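Local coordinates for ArtJ (Geobacillus stearothermophilus, PDB 2PVU), which binds arginine, lysine or histidine and probably delivers it to its cognate ATP-binding cassette transporter, Art(MP)2, at residues V46-A51 and Y82-I87; P91-L96 and G227-K232. All blocks are in the same frame, centred on the assembly; numbering follows the deposited sequence.

Overall arrangement
Both contacts sit side by side in one part of the solute-binding fold. Interaction 1 pairs two neighbouring parallel strands, 44-48 and 82-86, mainly through backbone hydrogen bonds. It is partly buried, and strand 82-86 is an outermost strand of its sheet, with charged side chains along it. Interaction 2 is largely buried and apolar, where helix 89-98 packs on strand 224-231. Strand 82-86 runs on almost directly into helix 89-98, so the two contacts follow each other along the chain. They touch where Ile-87 and Gly-47 meet Leu-92. Interaction 1 carries Asp-49 of the lysine pocket; Phe-93 of interaction 2 lies farther back from the ligand.

Interaction 1 of 2, residues V46-A51 and Y82-I87; sequences VGTDAA and YELKNI
Asn-86 OD1 takes two hydrogen bonds at the ends of the paired strands. One comes from the backbone, Ala-50 N to Asn-86 OD1 at 2.8 Å. It is nearly straight at its hydrogen (168°), but the donor stands well above the carbonyl plane. The other comes from a water that also donates to Asp-49 OD1, the water oxygen lying 2.7 Å from that Asp-49 OD1. The Asn-86 side chain reaches this place because CG lies anti to the backbone N (chi1 175°). Ala-50 CB packs against the same amide, 3.7 Å from Asn-86 CG. Replacing this amide by an alanine is likely to leave Ala-50 N without this acceptor, break the water bridge to Asp-49, and set the turn after strand 44-48 freer to move.

The strands run parallel, as in the alpha/beta lobes of periplasmic-type binding proteins. Helix 66-78 lies on the connection between them. Val-46 N donates to Glu-83 O at 2.8 Å, and Val-46 O accepts from Lys-85 N. Thr-48 repeats the pattern with Lys-85 O and Ile-87 N, through more bent bonds. On one face, Leu-84 CD1 fits between Val-46 CG1 (3.9 Å) and Thr-48 CG2 (3.8 Å). Val-46 CG2 also meets Tyr-82 CD1 at 4.0 Å, and Leu-71 of helix 66-78 covers this patch. Thr-48 OG1 turns to Ile-105 O instead. On the outer strand, Lys-85 NZ forms a salt bridge with Glu-83 OE1 at 2.8 Å.

Asp-49 belongs to the lysine pocket, and Gln-153 holds its OD2 by a hydrogen bond. Backbone pairing thus fixes the strands, while Asn-86 and one water tie the strand end to a carboxylate that faces the ligand.

Interaction 2 of 2, residues P91-L96 and G227-K232; sequences PLFASL and GMIFPK
The Phe-93 ring meets Ile-229 obliquely, with Phe-93 CE1 3.8 Å from Ile-229 CD1. The two side chains cross at about a right angle. Beyond this contact, Trp-89 of the same helix packs edge-to-face with Phe-93. The pyrrolidine ring of Pro-231 meets Leu-96, with CD of Pro-231 3.8 Å from Leu-96 CD2.

This is helix-on-strand packing in the alpha/beta fold of a family 3 solute-binding protein. Helix 89-98 lies against residues 229-231 of strand 224-231. The axes of the short segments 91-96 and 229-231 come within 8.8 Å, at 40°. The contact joins this helix to the sheet that contains strands 118-120 and 224-231.

Leu-96 contributes most of the helix side of the contact. Its two methyls divide the work. CD1 presses on Ile-229 CG2 at 3.5 Å, and CD2 rests against the CD and N side of the Pro-231 ring. With CG anti to its carbonyl carbon (chi1 -71°), the Leu-96 side chain extends between these two strand residues. Ile-229 likewise uses two branches. CG2 meets Leu-96 CD1, while CD1, at the end of an extended chain, reaches Phe-93 and also touches Leu-96. Tyr-118 of the neighbouring strand 118-120 touches both Leu-96 and Ile-229, and its hydroxyl is hydrogen-bonded to Phe-93 O. The CB of Phe-230 is directed away from the helix; its side chain touches Met-103 and helix 237-249.

All contacts between the two segments are of the packing kind. The ligand lies about 6 Å from the Phe-93 side chain. At the far end, the Pro-231 ring also meets the helix backbone, with Pro-231 CG 3.5 Å from Leu-96 O.

Interaction 1 of 2, residues V46-A51 and Y82-I87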
ATOM      1  N   VAL A  46     -15.386  -5.163   0.444  1.00 20.21           N
ATOM      2  CA  VAL A  46     -13.943  -4.950   0.587  1.00 20.11           C
ATOM      3  C   VAL A  46     -13.602  -3.540   0.088  1.00 20.76           C
ATOM      4  O   VAL A  46     -13.949  -3.201  -1.028  1.00 23.27           O
ATOM      5  CB  VAL A  46     -13.097  -5.992  -0.231  1.00 19.96           C
ATOM      6  CG1 VAL A  46     -11.589  -5.822   0.107  1.00 18.63           C
ATOM      7  CG2 VAL A  46     -13.544  -7.425   0.027  1.00 21.02           C
ATOM      8  N   GLY A  47     -12.990  -2.713   0.935  1.00 20.33           N
ATOM      9  CA  GLY A  47     -12.579  -1.359   0.516  1.00 20.11           C
ATOM     10  C   GLY A  47     -11.124  -1.241   0.123  1.00 21.04           C
ATOM     11  O   GLY A  47     -10.266  -2.012   0.576  1.00 20.22           O
ATOM     12  N   THR A  48     -10.829  -0.218  -0.684  1.00 22.25           N
ATOM     13  CA  THR A  48      -9.468   0.060  -1.145  1.00 23.01           C
ATOM     14  C   THR A  48      -9.363   1.528  -1.554  1.00 23.61           C
ATOM     15  O   THR A  48     -10.385   2.225  -1.722  1.00 23.26           O
ATOM     16  CB  THR A  48      -9.068  -0.863  -2.330  1.00 22.46           C
ATOM     17  OG1 THR A  48      -7.637  -0.837  -2.535  1.00 23.59           O
ATOM     18  CG2 THR A  48      -9.800  -0.479  -3.658  1.00 22.96           C
ATOM     19  N   ASP A  49      -8.112   1.987  -1.674  1.00 23.63           N
ATOM     20  CA  ASP A  49      -7.786   3.353  -2.162  1.00 22.93           C
ATOM     21  C   ASP A  49      -7.175   3.132  -3.518  1.00 21.93           C
ATOM     22  O   ASP A  49      -5.950   2.930  -3.593  1.00 23.44           O
ATOM     23  CB  ASP A  49      -6.786   4.018  -1.189  1.00 23.28           C
ATOM     24  CG  ASP A  49      -6.119   5.264  -1.768  1.00 25.57           C
ATOM     25  OD1 ASP A  49      -6.828   5.976  -2.537  1.00 23.95           O
ATOM     26  OD2 ASP A  49      -4.923   5.510  -1.465  1.00 24.01           O
ATOM     27  N   ALA A  50      -7.993   3.101  -4.602  1.00 21.98           N
ATOM     28  CA  ALA A  50      -7.401   2.683  -5.888  1.00 22.84           C
ATOM     29  C   ALA A  50      -6.705   3.857  -6.562  1.00 23.60           C
ATOM     30  O   ALA A  50      -7.146   4.304  -7.624  1.00 23.63           O
ATOM     31  CB  ALA A  50      -8.437   2.104  -6.836  1.00 22.62           C
ATOM     32  N   ALA A  51      -5.601   4.295  -5.958  1.00 22.54           N
ATOM     33  CA  ALA A  51      -4.738   5.344  -6.506  1.00 23.10           C
ATOM     34  C   ALA A  51      -3.310   5.033  -6.097  1.00 23.06           C
ATOM     35  O   ALA A  51      -2.588   5.913  -5.537  1.00 23.89           O
ATOM     36  CB  ALA A  51      -5.194   6.750  -5.978  1.00 23.26           C
ATOM     37  N   TYR A  82     -17.732 -11.498  -2.797  1.00 24.41           N
ATOM     38  CA  TYR A  82     -17.258 -10.182  -2.391  1.00 24.10           C
ATOM     39  C   TYR A  82     -17.433  -9.123  -3.486  1.00 24.49           C
ATOM     40  O   TYR A  82     -17.705  -9.439  -4.684  1.00 23.55           O
ATOM     41  CB  TYR A  82     -15.772 -10.256  -1.930  1.00 24.94           C
ATOM     42  CG  TYR A  82     -14.819 -10.290  -3.088  1.00 24.67           C
ATOM     43  CD1 TYR A  82     -14.158  -9.133  -3.513  1.00 25.79           C
ATOM     44  CD2 TYR A  82     -14.600 -11.485  -3.798  1.00 24.93           C
ATOM     45  CE1 TYR A  82     -13.303  -9.170  -4.617  1.00 23.90           C
ATOM     46  CE2 TYR A  82     -13.735 -11.532  -4.890  1.00 24.09           C
ATOM     47  CZ  TYR A  82     -13.104 -10.369  -5.294  1.00 25.03           C
ATOM     48  OH  TYR A  82     -12.271 -10.389  -6.392  1.00 26.48           O
ATOM     49  N   GLU A  83     -17.322  -7.870  -3.055  1.00 24.40           N
ATOM     50  CA  GLU A  83     -17.349  -6.699  -3.925  1.00 25.89           C
ATOM     51  C   GLU A  83     -16.164  -5.870  -3.500  1.00 24.87           C
ATOM     52  O   GLU A  83     -15.892  -5.733  -2.291  1.00 24.32           O
ATOM     53  CB  GLU A  83     -18.600  -5.868  -3.662  1.00 24.77           C
ATOM     54  CG  GLU A  83     -19.906  -6.550  -4.076  1.00 31.96           C
ATOM     55  CD  GLU A  83     -21.133  -5.689  -3.761  1.00 31.04           C
ATOM     56  OE1 GLU A  83     -20.928  -4.476  -3.528  1.00 37.96           O
ATOM     57  OE2 GLU A  83     -22.277  -6.227  -3.734  1.00 39.49           O
ATOM     58  N   LEU A  84     -15.450  -5.319  -4.480  1.00 24.55           N
ATOM     59  CA  LEU A  84     -14.320  -4.431  -4.186  1.00 22.97           C
ATOM     60  C   LEU A  84     -14.699  -2.987  -4.550  1.00 23.98           C
ATOM     61  O   LEU A  84     -15.133  -2.731  -5.674  1.00 22.75           O
ATOM     62  CB  LEU A  84     -13.054  -4.874  -4.938  1.00 21.90           C
ATOM     63  CG  LEU A  84     -11.863  -3.942  -4.767  1.00 21.65           C
ATOM     64  CD1 LEU A  84     -11.390  -3.899  -3.257  1.00 20.73           C
ATOM     65  CD2 LEU A  84     -10.757  -4.404  -5.691  1.00 23.41           C
ATOM     66  N   LYS A  85     -14.583  -2.084  -3.582  1.00 23.08           N
ATOM     67  CA  LYS A  85     -15.016  -0.687  -3.745  1.00 26.20           C
ATOM     68  C   LYS A  85     -13.872   0.300  -3.521  1.00 25.18           C
ATOM     69  O   LYS A  85     -13.147   0.215  -2.512  1.00 25.52           O
ATOM     70  CB  LYS A  85     -16.170  -0.380  -2.789  1.00 24.25           C
ATOM     71  CG  LYS A  85     -17.535  -0.964  -3.311  1.00 29.67           C
ATOM     72  CD  LYS A  85     -18.625  -0.920  -2.272  1.00 31.46           C
ATOM     73  CE  LYS A  85     -20.015  -0.763  -2.908  1.00 38.73           C
ATOM     74  NZ  LYS A  85     -20.330  -1.800  -3.973  1.00 42.10           N
ATOM     75  N   ASN A  86     -13.732   1.273  -4.436  1.00 24.54           N
ATOM     76  CA  ASN A  86     -12.721   2.305  -4.231  1.00 25.18           C
ATOM     77  C   ASN A  86     -13.307   3.375  -3.340  1.00 26.03           C
ATOM     78  O   ASN A  86     -14.065   4.262  -3.800  1.00 28.24           O
ATOM     79  CB  ASN A  86     -12.257   2.876  -5.577  1.00 26.22           C
ATOM     80  CG  ASN A  86     -11.280   4.037  -5.438  1.00 28.48           C
ATOM     81  OD1 ASN A  86     -10.549   4.149  -4.463  1.00 27.87           O
ATOM     82  ND2 ASN A  86     -11.292   4.934  -6.432  1.00 34.76           N
ATOM     83  N   ILE A  87     -12.998   3.307  -2.060  1.00 26.09           N
ATOM     84  CA  ILE A  87     -13.561   4.284  -1.156  1.00 26.83           C
ATOM     85  C   ILE A  87     -12.616   5.357  -0.680  1.00 27.34           C
ATOM     86  O   ILE A  87     -13.061   6.340  -0.048  1.00 27.61           O
ATOM     87  CB  ILE A  87     -14.297   3.641   0.025  1.00 27.27           C
ATOM     88  CG1 ILE A  87     -13.387   2.675   0.764  1.00 27.23           C
ATOM     89  CG2 ILE A  87     -15.589   2.956  -0.496  1.00 27.26           C
ATOM     90  CD1 ILE A  87     -14.006   2.163   2.096  1.00 29.44           C
TER
HETATM   91  O   HOH W   1      -8.902   6.451  -4.204  1.00 24.89           O

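Interaction 2 of 2, residues P91-L96 and G227-K232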
ATOM      1  N   PRO A  91     -11.351   7.429   4.328  1.00 24.28           N
ATOM      2  CA  PRO A  91     -12.641   6.723   4.455  1.00 23.50           C
ATOM      3  C   PRO A  91     -12.537   5.252   4.713  1.00 23.38           C
ATOM      4  O   PRO A  91     -13.399   4.724   5.418  1.00 21.89           O
ATOM      5  CB  PRO A  91     -13.317   6.963   3.107  1.00 24.05           C
ATOM      6  CG  PRO A  91     -12.790   8.401   2.731  1.00 24.65           C
ATOM      7  CD  PRO A  91     -11.300   8.262   3.109  1.00 24.28           C
ATOM      8  N   LEU A  92     -11.524   4.592   4.145  1.00 22.92           N
ATOM      9  CA  LEU A  92     -11.353   3.131   4.319  1.00 24.37           C
ATOM     10  C   LEU A  92     -11.215   2.817   5.817  1.00 23.71           C
ATOM     11  O   LEU A  92     -11.888   1.908   6.352  1.00 22.28           O
ATOM     12  CB  LEU A  92     -10.158   2.619   3.511  1.00 22.62           C
ATOM     13  CG  LEU A  92      -9.700   1.173   3.799  1.00 27.12           C
ATOM     14  CD1 LEU A  92     -10.883   0.214   3.576  1.00 27.41           C
ATOM     15  CD2 LEU A  92      -8.491   0.822   2.919  1.00 26.63           C
ATOM     16  N   PHE A  93     -10.387   3.594   6.504  1.00 24.19           N
ATOM     17  CA  PHE A  93     -10.152   3.338   7.924  1.00 24.61           C
ATOM     18  C   PHE A  93     -11.355   3.697   8.774  1.00 24.16           C
ATOM     19  O   PHE A  93     -11.679   2.988   9.737  1.00 23.58           O
ATOM     20  CB  PHE A  93      -8.865   4.025   8.404  1.00 24.96           C
ATOM     21  CG  PHE A  93      -7.625   3.332   7.886  1.00 27.73           C
ATOM     22  CD1 PHE A  93      -6.986   2.346   8.636  1.00 26.79           C
ATOM     23  CD2 PHE A  93      -7.165   3.608   6.608  1.00 26.93           C
ATOM     24  CE1 PHE A  93      -5.878   1.680   8.125  1.00 28.13           C
ATOM     25  CE2 PHE A  93      -6.069   2.946   6.077  1.00 24.17           C
ATOM     26  CZ  PHE A  93      -5.421   1.973   6.833  1.00 27.16           C
ATOM     27  N   ALA A  94     -12.024   4.784   8.418  1.00 23.33           N
ATOM     28  CA  ALA A  94     -13.256   5.164   9.087  1.00 23.31           C
ATOM     29  C   ALA A  94     -14.334   4.095   8.954  1.00 23.49           C
ATOM     30  O   ALA A  94     -15.010   3.794   9.935  1.00 22.58           O
ATOM     31  CB  ALA A  94     -13.770   6.506   8.561  1.00 24.29           C
ATOM     32  N   SER A  95     -14.465   3.518   7.751  1.00 22.19           N
ATOM     33  CA  SER A  95     -15.468   2.510   7.416  1.00 22.44           C
ATOM     34  C   SER A  95     -15.173   1.136   8.012  1.00 21.46           C
ATOM     35  O   SER A  95     -16.096   0.369   8.272  1.00 22.93           O
ATOM     36  CB  SER A  95     -15.543   2.371   5.891  1.00 23.57           C
ATOM     37  OG  SER A  95     -16.250   3.488   5.373  1.00 26.67           O
ATOM     38  N   LEU A  96     -13.902   0.827   8.224  1.00 20.83           N
ATOM     39  CA  LEU A  96     -13.519  -0.377   8.966  1.00 20.09           C
ATOM     40  C   LEU A  96     -13.931  -0.222  10.412  1.00 21.16           C
ATOM     41  O   LEU A  96     -14.454  -1.172  11.025  1.00 22.50           O
ATOM     42  CB  LEU A  96     -11.999  -0.670   8.886  1.00 19.44           C
ATOM     43  CG  LEU A  96     -11.553  -1.157   7.493  1.00 20.10           C
ATOM     44  CD1 LEU A  96     -10.068  -0.929   7.299  1.00 23.55           C
ATOM     45  CD2 LEU A  96     -11.921  -2.636   7.327  1.00 22.28           C
ATOM     46  N   GLY A 227      -0.573  -6.374   5.036  1.00 19.84           N
ATOM     47  CA  GLY A 227      -1.618  -7.351   5.422  1.00 19.62           C
ATOM     48  C   GLY A 227      -2.961  -6.867   4.877  1.00 21.02           C
ATOM     49  O   GLY A 227      -3.160  -5.668   4.638  1.00 20.77           O
ATOM     50  N   MET A 228      -3.879  -7.818   4.639  1.00 20.97           N
ATOM     51  CA  MET A 228      -5.290  -7.464   4.448  1.00 20.55           C
ATOM     52  C   MET A 228      -5.762  -7.031   5.834  1.00 22.23           C
ATOM     53  O   MET A 228      -5.181  -7.443   6.821  1.00 22.58           O
ATOM     54  CB  MET A 228      -6.041  -8.679   3.903  1.00 21.80           C
ATOM     55  CG  MET A 228      -5.785  -8.826   2.384  1.00 21.21           C
ATOM     56  SD  MET A 228      -6.235 -10.441   1.792  1.00 22.05           S
ATOM     57  CE  MET A 228      -4.806 -11.428   2.186  1.00 24.15           C
ATOM     58  N   ILE A 229      -6.756  -6.155   5.916  1.00 22.18           N
ATOM     59  CA  ILE A 229      -7.155  -5.567   7.204  1.00 21.45           C
ATOM     60  C   ILE A 229      -8.652  -5.782   7.456  1.00 22.12           C
ATOM     61  O   ILE A 229      -9.432  -5.926   6.518  1.00 21.63           O
ATOM     62  CB  ILE A 229      -6.806  -4.072   7.218  1.00 21.95           C
ATOM     63  CG1 ILE A 229      -6.981  -3.461   8.615  1.00 21.74           C
ATOM     64  CG2 ILE A 229      -7.705  -3.300   6.210  1.00 20.48           C
ATOM     65  CD1 ILE A 229      -6.464  -2.041   8.711  1.00 24.62           C
ATOM     66  N   PHE A 230      -9.033  -5.864   8.730  1.00 21.47           N
ATOM     67  CA  PHE A 230     -10.406  -6.235   9.125  1.00 21.99           C
ATOM     68  C   PHE A 230     -10.783  -5.409  10.319  1.00 22.55           C
ATOM     69  O   PHE A 230      -9.906  -5.024  11.096  1.00 22.90           O
ATOM     70  CB  PHE A 230     -10.469  -7.714   9.576  1.00 21.95           C
ATOM     71  CG  PHE A 230      -9.988  -8.696   8.529  1.00 21.37           C
ATOM     72  CD1 PHE A 230     -10.842  -9.118   7.506  1.00 20.31           C
ATOM     73  CD2 PHE A 230      -8.695  -9.142   8.554  1.00 21.25           C
ATOM     74  CE1 PHE A 230     -10.393 -10.035   6.493  1.00 20.29           C
ATOM     75  CE2 PHE A 230      -8.220 -10.049   7.560  1.00 22.52           C
ATOM     76  CZ  PHE A 230      -9.056 -10.471   6.533  1.00 20.07           C
ATOM     77  N   PRO A 231     -12.103  -5.201  10.516  1.00 22.52           N
ATOM     78  CA  PRO A 231     -12.500  -4.675  11.808  1.00 23.61           C
ATOM     79  C   PRO A 231     -12.050  -5.658  12.882  1.00 24.73           C
ATOM     80  O   PRO A 231     -11.953  -6.873  12.651  1.00 23.78           O
ATOM     81  CB  PRO A 231     -14.031  -4.668  11.751  1.00 23.52           C
ATOM     82  CG  PRO A 231     -14.378  -4.616  10.225  1.00 22.66           C
ATOM     83  CD  PRO A 231     -13.239  -5.442   9.601  1.00 22.18           C
ATOM     84  N   LYS A 232     -11.776  -5.115  14.053  1.00 27.72           N
ATOM     85  CA  LYS A 232     -11.385  -5.884  15.212  1.00 30.16           C
ATOM     86  C   LYS A 232     -12.387  -7.007  15.477  1.00 31.52           C
ATOM     87  O   LYS A 232     -13.605  -6.800  15.400  1.00 31.72           O
ATOM     88  CB  LYS A 232     -11.267  -4.917  16.391  1.00 31.03           C
ATOM     89  CG  LYS A 232     -10.679  -5.485  17.670  1.00 33.38           C
ATOM     90  CD  LYS A 232      -9.288  -6.000  17.462  1.00 32.52           C
ATOM     91  CE  LYS A 232      -8.265  -4.891  17.415  1.00 31.22           C
ATOM     92  NZ  LYS A 232      -6.953  -5.582  17.340  1.00 29.19           N
TER